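Beta-N-acetylhexosaminidase (Beutenbergia cavernae, PDB 5BU9) probably hydrolyses terminal non-reducing N-acetyl-D-hexosamine residues from N-acetyl-beta-D-hexosaminides, as a member of glycosyl hydrolase family 3. Local coordinates at residues 130-135 / 179-184; 269-274 / 298-303. One frame throughout, in Å; residues are numbered along the deposited sequence.

Contact 1 of 2, residues 130-135 / 179-184; sequences LAPVMD and VETVIK
Lys184 reaches back along the loop that follows the neighbouring strand, and its ammonium nitrogen NZ donates to Leu130 O at 2.6 Å, from above the plane of that carbonyl, 37° out of it. The chain starts with CG between the backbone N and the carbonyl carbon (chi1 65°) and then runs extended, so its methylenes lie beside the loop, with CE 3.8 Å from Val133 CG2. A lysine suits this place because its long apolar stem can be buried while its charge pairs with Glu81. The backbone of Lys184 is held as well: its N donates to Pro132 O at 3.3 Å, and its O accepts from Met134 N at 2.7 Å. These two bonds, to the residues on either side of Val133, make a single parallel bridge between Val133 and Lys184. Two residues earlier, Val182 N donates to Ala131 O at 3.0 Å, just before the cis peptide bond to Pro132. Leu130 and Val182 run alongside one another, with Leu130 CD2 against Val182 CG2 at 3.7 Å; both are branched and apolar, which suits a buried site. Ile183 CG2 comes to 3.4 Å from Met134 SE, the selenium of a selenomethionine, a close approach. Asp135 bonds to Leu189 N and His185 ND1, and so probably orients that histidine. The contact runs from inside a TIM-barrel wall to the C-terminal ends of its strands, where family 3 glycosidases bind their sugar; a glycerol, probably from the crystallisation liquor, bound by Lys184 NZ is consistent with a pocket there.

Contact 2 of 2, residues 269-274 / 298-303; sequences DVSAAE and VSADPS
Asp269 swings its carboxylate anti to the backbone N (chi1 167°) and toward the turn at Ser299, while Ser271 holds OG between its own N and carbonyl carbon (chi1 77°), where it can face both Asp269 and Asp301. The arrangement is an Asx turn that joins the loops at the ends of TIM-barrel strands 264-267 and 296-298. A glycerol about 4 Å from the side chain of Asp269, probably from the crystallisation liquor, may mark the sugar pocket. Asp269 OD1 is the hub. Ser299 N meets Asp269 OD1 nearly along the C-O axis at 3.0 Å. Ser271 OG donates to the syn lone pair of Asp269 OD1 at 2.8 Å, and Ser271 N comes in from above the carboxylate plane to close the Asx turn. Ser299 OG and Ala300 N add weak bonds. The other oxygen, OD2, accepts from Ala272 N in a nearly straight bond of 174°, so both oxygens are engaged and the rotation of the carboxylate is fixed. Aspartate suits the spot because its two oxygens can take several N-H and O-H donors from both loops. Ser271 is equally apt: OG gives its proton to Asp269 and accepts from Asp301 N at 2.7 Å, so that one hydroxyl ties the two loops together. Around this polar core, Ser271 CB lies against Val298 CG1 at 3.7 Å, and the small methyls of Ala272 and Ala300 meet CB to CB at 3.9 Å. Away from the polar cluster, Val298 packs on helix 305-318. Asp301 makes a second Asx turn, its OD1 accepting from both N and OG of Ser303. A water completes the join, donating to Ser271 O at 2.8 Å and to Asp301 OD2 at 2.6 Å.

Contact 1 closes before contact 2 opens along the chain, and both belong to the same TIM-barrel domain. Their centres lie about 19 Å apart, with the nearest atoms about 7 Å from each other, so they do not touch. Strand 180-186 of contact 1 pairs in parallel with 227-230, which pairs in turn with 264-267, the strand leading into segment 269-274. Strand 296-298, which leads into the other segment of contact 2, pairs in parallel with strand 15-20 near the chain's start. Contact 1 ties a loop to the adjoining strand and contact 2 ties two loops, at separate places in one barrel. Glycerol, probably from the crystallisation liquor, near Lys184 and near Asp269 is consistent with both bordering the sugar pocket.

Contact 1 of 2, residues 130-135 / 179-184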
loop_
_atom_site.group_PDB
_atom_site.type_symbol
_atom_site.label_atom_id
_atom_site.label_comp_id
_atom_site.label_asym_id
_atom_site.label_seq_id
_atom_site.Cartn_x
_atom_site.Cartn_y
_atom_site.Cartn_z
ATOM N N LEU A 130 -0.649 -4.978 -3.236
ATOM C CA LEU A 130 -1.257 -4.238 -2.124
ATOM C C LEU A 130 -2.412 -5.081 -1.554
ATOM O O LEU A 130 -3.609 -4.812 -1.773
ATOM C CB LEU A 130 -1.722 -2.831 -2.569
ATOM C CG LEU A 130 -0.688 -1.969 -3.303
ATOM C CD1 LEU A 130 -1.195 -0.534 -3.422
ATOM C CD2 LEU A 130 0.676 -1.982 -2.610
ATOM N N ALA A 131 -2.017 -6.106 -0.806
ATOM C CA ALA A 131 -2.912 -7.117 -0.236
ATOM C C ALA A 131 -1.957 -8.010 0.552
ATOM O O ALA A 131 -0.781 -7.996 0.261
ATOM C CB ALA A 131 -3.665 -7.901 -1.351
ATOM N N PRO A 132 -2.434 -8.803 1.529
ATOM C CA PRO A 132 -3.826 -9.041 1.907
ATOM C C PRO A 132 -4.386 -7.993 2.862
ATOM O O PRO A 132 -3.652 -7.380 3.628
ATOM C CB PRO A 132 -3.754 -10.401 2.597
ATOM C CG PRO A 132 -2.376 -10.358 3.301
ATOM C CD PRO A 132 -1.491 -9.581 2.367
ATOM N N VAL A 133 -5.698 -7.816 2.810
ATOM C CA VAL A 133 -6.460 -7.093 3.829
ATOM C C VAL A 133 -6.447 -7.839 5.160
ATOM O O VAL A 133 -6.941 -8.954 5.260
ATOM C CB VAL A 133 -7.906 -6.878 3.361
ATOM C CG1 VAL A 133 -8.769 -6.405 4.485
ATOM C CG2 VAL A 133 -7.948 -5.899 2.206
HETATM N N MSE A 134 -5.898 -7.225 6.195
HETATM C CA MSE A 134 -5.937 -7.848 7.512
HETATM C C MSE A 134 -6.832 -7.074 8.471
HETATM O O MSE A 134 -6.749 -7.249 9.687
HETATM C CB MSE A 134 -4.529 -7.985 8.074
HETATM C CG MSE A 134 -3.652 -8.829 7.169
HETATM SE SE MSE A 134 -2.065 -9.505 8.058
HETATM C CE MSE A 134 -2.900 -11.006 8.998
ATOM N N ASP A 135 -7.684 -6.224 7.901
ATOM C CA ASP A 135 -8.700 -5.528 8.647
ATOM C C ASP A 135 -9.610 -6.588 9.228
ATOM O O ASP A 135 -9.843 -7.599 8.585
ATOM C CB ASP A 135 -9.516 -4.576 7.751
ATOM C CG ASP A 135 -8.698 -3.428 7.201
ATOM O OD1 ASP A 135 -7.953 -2.770 7.978
ATOM O OD2 ASP A 135 -8.822 -3.185 5.978
ATOM N N VAL A 179 6.380 -12.374 -5.268
ATOM C CA VAL A 179 5.592 -11.149 -5.101
ATOM C C VAL A 179 5.444 -10.819 -3.639
ATOM O O VAL A 179 4.814 -11.580 -2.901
ATOM C CB VAL A 179 4.185 -11.266 -5.722
ATOM C CG1 VAL A 179 3.513 -9.911 -5.662
ATOM C CG2 VAL A 179 4.267 -11.778 -7.129
ATOM N N GLU A 180 5.996 -9.682 -3.216
ATOM C CA GLU A 180 5.843 -9.262 -1.830
ATOM C C GLU A 180 4.445 -8.734 -1.610
ATOM O O GLU A 180 3.775 -8.344 -2.566
ATOM C CB GLU A 180 6.881 -8.200 -1.444
ATOM C CG GLU A 180 8.192 -8.809 -0.888
ATOM C CD GLU A 180 8.020 -9.509 0.478
ATOM O OE1 GLU A 180 9.039 -10.037 0.999
ATOM O OE2 GLU A 180 6.881 -9.526 1.031
ATOM N N THR A 181 4.010 -8.721 -0.352
ATOM C CA THR A 181 2.671 -8.252 -0.020
ATOM C C THR A 181 2.721 -7.009 0.877
ATOM O O THR A 181 3.759 -6.693 1.464
ATOM C CB THR A 181 1.875 -9.356 0.668
ATOM O OG1 THR A 181 2.708 -9.993 1.647
ATOM C CG2 THR A 181 1.420 -10.401 -0.375
ATOM N N VAL A 182 1.612 -6.284 0.924
ATOM C CA VAL A 182 1.445 -5.152 1.825
ATOM C C VAL A 182 0.222 -5.393 2.692
ATOM O O VAL A 182 -0.881 -5.381 2.180
ATOM C CB VAL A 182 1.285 -3.868 1.037
ATOM C CG1 VAL A 182 1.135 -2.675 1.990
ATOM C CG2 VAL A 182 2.490 -3.697 0.065
ATOM N N ILE A 183 0.378 -5.643 3.987
ATOM C CA ILE A 183 -0.832 -5.890 4.785
ATOM C C ILE A 183 -1.519 -4.539 5.025
ATOM O O ILE A 183 -0.848 -3.519 5.213
ATOM C CB ILE A 183 -0.509 -6.660 6.094
ATOM C CG1 ILE A 183 0.508 -5.920 6.943
ATOM C CG2 ILE A 183 0.054 -8.042 5.772
ATOM C CD1 ILE A 183 0.633 -6.527 8.308
ATOM N N LYS A 184 -2.845 -4.507 4.953
ATOM C CA LYS A 184 -3.580 -3.227 4.990
ATOM C C LYS A 184 -4.937 -3.424 5.706
ATOM O O LYS A 184 -5.420 -4.559 5.763
ATOM C CB LYS A 184 -3.751 -2.712 3.568
ATOM C CG LYS A 184 -4.635 -3.577 2.657
ATOM C CD LYS A 184 -4.556 -3.012 1.246
ATOM C CE LYS A 184 -5.629 -3.570 0.348
ATOM N NZ LYS A 184 -5.493 -3.104 -1.092
#

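Contact 2 of 2, residues 269-274 / 298-303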
loop_
_atom_site.group_PDB
_atom_site.type_symbol
_atom_site.label_atom_id
_atom_site.label_comp_id
_atom_site.label_asym_id
_atom_site.label_seq_id
_atom_site.Cartn_x
_atom_site.Cartn_y
_atom_site.Cartn_z
ATOM N N ASP A 269 -3.912 5.529 -0.712
ATOM C CA ASP A 269 -3.853 6.593 -1.707
ATOM C C ASP A 269 -4.201 7.947 -1.106
ATOM O O ASP A 269 -5.263 8.071 -0.527
ATOM C CB ASP A 269 -4.829 6.344 -2.858
ATOM C CG ASP A 269 -4.995 7.588 -3.700
ATOM O OD1 ASP A 269 -4.008 7.929 -4.395
ATOM O OD2 ASP A 269 -6.052 8.268 -3.587
ATOM N N VAL A 270 -3.346 8.963 -1.233
ATOM C CA VAL A 270 -3.693 10.284 -0.694
ATOM C C VAL A 270 -3.987 11.283 -1.812
ATOM O O VAL A 270 -4.217 12.467 -1.551
ATOM C CB VAL A 270 -2.583 10.822 0.218
ATOM C CG1 VAL A 270 -2.486 9.955 1.478
ATOM C CG2 VAL A 270 -1.224 10.891 -0.549
ATOM N N SER A 271 -3.943 10.820 -3.057
ATOM C CA SER A 271 -4.078 11.709 -4.217
ATOM C C SER A 271 -5.498 12.268 -4.364
ATOM O O SER A 271 -5.640 13.457 -4.610
ATOM C CB SER A 271 -3.647 11.003 -5.522
ATOM O OG SER A 271 -4.613 10.092 -6.026
ATOM N N ALA A 272 -6.541 11.436 -4.232
ATOM C CA ALA A 272 -7.902 11.921 -4.478
ATOM C C ALA A 272 -8.906 11.570 -3.362
ATOM O O ALA A 272 -10.027 12.092 -3.342
ATOM C CB ALA A 272 -8.408 11.392 -5.828
ATOM N N ALA A 273 -8.512 10.689 -2.451
ATOM C CA ALA A 273 -9.350 10.309 -1.313
ATOM C C ALA A 273 -9.872 11.541 -0.556
ATOM O O ALA A 273 -9.074 12.391 -0.081
ATOM C CB ALA A 273 -8.562 9.396 -0.372
ATOM N N GLU A 274 -11.192 11.625 -0.448
ATOM C CA GLU A 274 -11.849 12.802 0.081
ATOM C C GLU A 274 -11.366 13.099 1.494
ATOM O O GLU A 274 -11.258 14.246 1.866
ATOM C CB GLU A 274 -13.368 12.633 0.080
ATOM C CG GLU A 274 -14.142 13.894 0.449
ATOM C CD GLU A 274 -13.937 15.050 -0.557
ATOM O OE1 GLU A 274 -13.371 14.829 -1.673
ATOM O OE2 GLU A 274 -14.345 16.183 -0.220
ATOM N N VAL A 298 0.413 7.711 -4.604
ATOM C CA VAL A 298 -0.290 8.739 -5.402
ATOM C C VAL A 298 -0.868 8.052 -6.650
ATOM O O VAL A 298 -0.326 8.171 -7.735
ATOM C CB VAL A 298 0.665 9.903 -5.764
ATOM C CG1 VAL A 298 -0.088 11.072 -6.349
ATOM C CG2 VAL A 298 1.425 10.360 -4.521
ATOM N N SER A 299 -1.964 7.307 -6.480
ATOM C CA SER A 299 -2.453 6.388 -7.511
ATOM C C SER A 299 -3.595 6.954 -8.352
ATOM O O SER A 299 -3.461 7.087 -9.567
ATOM C CB SER A 299 -2.903 5.078 -6.863
ATOM O OG SER A 299 -3.736 5.328 -5.727
ATOM N N ALA A 300 -4.711 7.291 -7.700
ATOM C CA ALA A 300 -5.924 7.700 -8.410
ATOM C C ALA A 300 -5.626 8.903 -9.300
ATOM O O ALA A 300 -6.014 8.933 -10.458
ATOM C CB ALA A 300 -7.094 8.028 -7.396
ATOM N N ASP A 301 -4.940 9.905 -8.749
ATOM C CA ASP A 301 -4.666 11.117 -9.506
ATOM C C ASP A 301 -3.174 11.373 -9.556
ATOM O O ASP A 301 -2.655 12.126 -8.738
ATOM C CB ASP A 301 -5.391 12.310 -8.880
ATOM C CG ASP A 301 -5.107 13.637 -9.598
ATOM O OD1 ASP A 301 -4.502 13.617 -10.695
ATOM O OD2 ASP A 301 -5.522 14.704 -9.055
ATOM N N PRO A 302 -2.488 10.764 -10.525
ATOM C CA PRO A 302 -1.028 10.914 -10.579
ATOM C C PRO A 302 -0.596 12.331 -10.999
ATOM O O PRO A 302 0.578 12.657 -10.895
ATOM C CB PRO A 302 -0.588 9.859 -11.601
ATOM C CG PRO A 302 -1.849 9.558 -12.441
ATOM C CD PRO A 302 -3.044 9.876 -11.570
ATOM N N SER A 303 -1.522 13.192 -11.408
ATOM C CA SER A 303 -1.104 14.516 -11.891
ATOM C C SER A 303 -0.494 15.364 -10.797
ATOM O O SER A 303 0.188 16.329 -11.104
ATOM C CB SER A 303 -2.262 15.301 -12.540
ATOM O OG SER A 303 -3.176 15.757 -11.555
HETATM O O HOH W 1 -6.626 14.944 -6.722
#